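Local coordinates for BH2602 protein (Bacillus halodurans, PDB 3NWZ) that probably acts as a hotdog-fold thioesterase that hydrolyses acyl-CoA, and is known to bind coenzyme A, at residues Gly62-Arg67 against Gly95-Arg100. Sequence-based numbering, arbitrary orientation.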
loop_
_atom_site.group_PDB
_atom_site.type_symbol
_atom_site.label_atom_id
_atom_site.label_comp_id
_atom_site.label_asym_id
_atom_site.label_seq_id
_atom_site.Cartn_x
_atom_site.Cartn_y
_atom_site.Cartn_z
ATOM N N GLY A 62 2.104 13.611 20.349
ATOM C CA GLY A 62 1.048 12.610 20.321
ATOM C C GLY A 62 1.485 11.225 19.856
ATOM O O GLY A 62 0.962 10.228 20.322
ATOM N N ARG A 63 2.457 11.166 18.948
ATOM C CA ARG A 63 2.962 9.912 18.381
ATOM C C ARG A 63 3.222 8.725 19.331
ATOM O O ARG A 63 3.317 8.878 20.549
ATOM C CB ARG A 63 4.237 10.193 17.594
ATOM C CG ARG A 63 4.088 11.224 16.496
ATOM C CD ARG A 63 5.420 11.405 15.791
ATOM N NE ARG A 63 5.369 12.441 14.771
ATOM C CZ ARG A 63 5.162 13.728 15.020
ATOM N NH1 ARG A 63 4.987 14.148 16.264
ATOM N NH2 ARG A 63 5.133 14.596 14.023
ATOM N N PHE A 64 3.351 7.534 18.748
ATOM C CA PHE A 64 3.595 6.334 19.534
ATOM C C PHE A 64 4.895 5.591 19.147
ATOM O O PHE A 64 5.247 5.442 17.968
ATOM C CB PHE A 64 2.377 5.418 19.437
ATOM C CG PHE A 64 2.153 4.597 20.664
ATOM C CD1 PHE A 64 2.733 3.334 20.791
ATOM C CD2 PHE A 64 1.403 5.097 21.710
ATOM C CE1 PHE A 64 2.562 2.586 21.948
ATOM C CE2 PHE A 64 1.230 4.351 22.872
ATOM C CZ PHE A 64 1.811 3.097 22.987
ATOM N N GLU A 65 5.591 5.083 20.152
ATOM C CA GLU A 65 6.866 4.450 19.910
ATOM C C GLU A 65 7.021 3.000 20.386
ATOM O O GLU A 65 6.628 2.629 21.499
ATOM C CB GLU A 65 7.929 5.348 20.545
ATOM C CG GLU A 65 9.373 5.068 20.214
ATOM C CD GLU A 65 10.269 6.199 20.709
ATOM O OE1 GLU A 65 10.165 7.323 20.165
ATOM O OE2 GLU A 65 11.066 5.977 21.650
ATOM N N VAL A 66 7.604 2.188 19.507
ATOM C CA VAL A 66 7.868 0.787 19.792
ATOM C C VAL A 66 9.275 0.464 19.323
ATOM O O VAL A 66 9.569 0.570 18.130
ATOM C CB VAL A 66 6.939 -0.189 19.023
ATOM C CG1 VAL A 66 7.259 -1.601 19.451
ATOM C CG2 VAL A 66 5.490 0.107 19.267
ATOM N N ARG A 67 10.149 0.090 20.251
ATOM C CA ARG A 67 11.493 -0.299 19.855
ATOM C C ARG A 67 11.657 -1.809 20.027
ATOM O O ARG A 67 11.011 -2.442 20.865
ATOM C CB ARG A 67 12.570 0.492 20.621
ATOM C CG ARG A 67 12.711 0.226 22.096
ATOM C CD ARG A 67 13.563 1.322 22.723
ATOM N NE ARG A 67 12.857 2.603 22.717
ATOM C CZ ARG A 67 11.866 2.921 23.548
ATOM N NH1 ARG A 67 11.456 2.055 24.471
ATOM N NH2 ARG A 67 11.277 4.104 23.454
ATOM N N GLY A 95 -0.916 0.151 15.902
ATOM C CA GLY A 95 -2.026 -0.413 16.635
ATOM C C GLY A 95 -2.162 0.247 17.991
ATOM O O GLY A 95 -3.179 0.870 18.297
ATOM N N GLN A 96 -1.128 0.113 18.810
ATOM C CA GLN A 96 -1.169 0.696 20.130
ATOM C C GLN A 96 -1.554 2.170 20.047
ATOM O O GLN A 96 -2.292 2.660 20.903
ATOM C CB GLN A 96 0.165 0.479 20.834
ATOM C CG GLN A 96 0.449 -1.013 21.075
ATOM C CD GLN A 96 1.447 -1.262 22.193
ATOM O OE1 GLN A 96 2.493 -0.630 22.259
ATOM N NE2 GLN A 96 1.126 -2.194 23.069
HETATM N N MSE A 97 -1.071 2.858 19.006
HETATM C CA MSE A 97 -1.419 4.262 18.753
HETATM C C MSE A 97 -2.952 4.348 18.672
HETATM O O MSE A 97 -3.602 4.976 19.509
HETATM C CB MSE A 97 -0.815 4.722 17.417
HETATM C CG MSE A 97 -1.161 6.170 16.975
HETATM SE SE MSE A 97 -0.248 7.595 17.960
HETATM C CE MSE A 97 -1.434 7.716 19.507
ATOM N N VAL A 98 -3.530 3.691 17.667
ATOM C CA VAL A 98 -4.987 3.679 17.502
ATOM C C VAL A 98 -5.727 3.372 18.808
ATOM O O VAL A 98 -6.630 4.105 19.230
ATOM C CB VAL A 98 -5.442 2.616 16.471
ATOM C CG1 VAL A 98 -6.952 2.718 16.249
ATOM C CG2 VAL A 98 -4.719 2.805 15.167
ATOM N N ASN A 99 -5.339 2.285 19.456
ATOM C CA ASN A 99 -6.016 1.873 20.670
ATOM C C ASN A 99 -5.917 2.811 21.868
ATOM O O ASN A 99 -6.767 2.783 22.755
ATOM C CB ASN A 99 -5.576 0.454 21.016
ATOM C CG ASN A 99 -6.174 -0.564 20.065
ATOM O OD1 ASN A 99 -7.389 -0.726 20.011
ATOM N ND2 ASN A 99 -5.329 -1.242 19.294
ATOM N N ARG A 100 -4.902 3.661 21.893
ATOM C CA ARG A 100 -4.780 4.594 22.993
ATOM C C ARG A 100 -5.713 5.797 22.811
ATOM O O ARG A 100 -6.062 6.479 23.780
ATOM C CB ARG A 100 -3.333 5.040 23.137
ATOM C CG ARG A 100 -2.583 4.246 24.207
ATOM C CD ARG A 100 -1.866 5.169 25.185
ATOM N NE ARG A 100 -2.738 6.196 25.769
ATOM C CZ ARG A 100 -3.117 7.321 25.155
ATOM N NH1 ARG A 100 -2.706 7.584 23.920
ATOM N NH2 ARG A 100 -3.906 8.192 25.781
#
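Phe64, at the start of strand 64-69, packs its ring against the last turn of helix 83-100, an apolar contact between the hotdog sheet and the long helix that lies across it in this fold. The short axes of 64-67 and 95-100 run roughly antiparallel, at 146°, and pass 8.3 Å apart. One face of the ring lies against helix backbone: Gln96 C sits over its centre, and Met97 N, nearer the rim, is 4.0 Å from Phe64 CG. Gln96 borders the same ring with its aliphatic root, CB being 3.4 Å from Phe64 CE1, while its amide plane stands 82° from that of the ring, with OE1 turned to Phe64 CE1 and weakly hydrogen-bonded to Ser56 OG. Met97, modelled as selenomethionine, runs alongside the root of the Phe64 side chain, toward its backbone. With CG anti to the backbone N (chi1 177°) and bends at the next two torsions, the chain brings SE to 3.7 Å from Phe64 CB and carries CE on to 3.6 Å from Gly62 O. Arg100 closes the edge: its CD lies near the ring plane, 4.0 Å from Phe64 CE2. The guanidinium is nearly parallel to the ring plane but is engaged elsewhere, in a salt bridge to Glu58. With Phe64 cut back to an alanine, a gap would probably open against the backbone of Gln96 and Met97, and the CG and CD methylenes of Arg100 would lose their apolar partner. Val66, also facing the helix, brushes the Gln96 amide and packs on Leu89 and Ala93 further back along it. Strand 64-69 is flanked in the sheet by 55-58 and 125-135: Phe64 pairs through its backbone with Ala130 and touches Ser56 and Glu58 with its side chain, while the side chain of Met97 also touches Ile132 on strand 125-135.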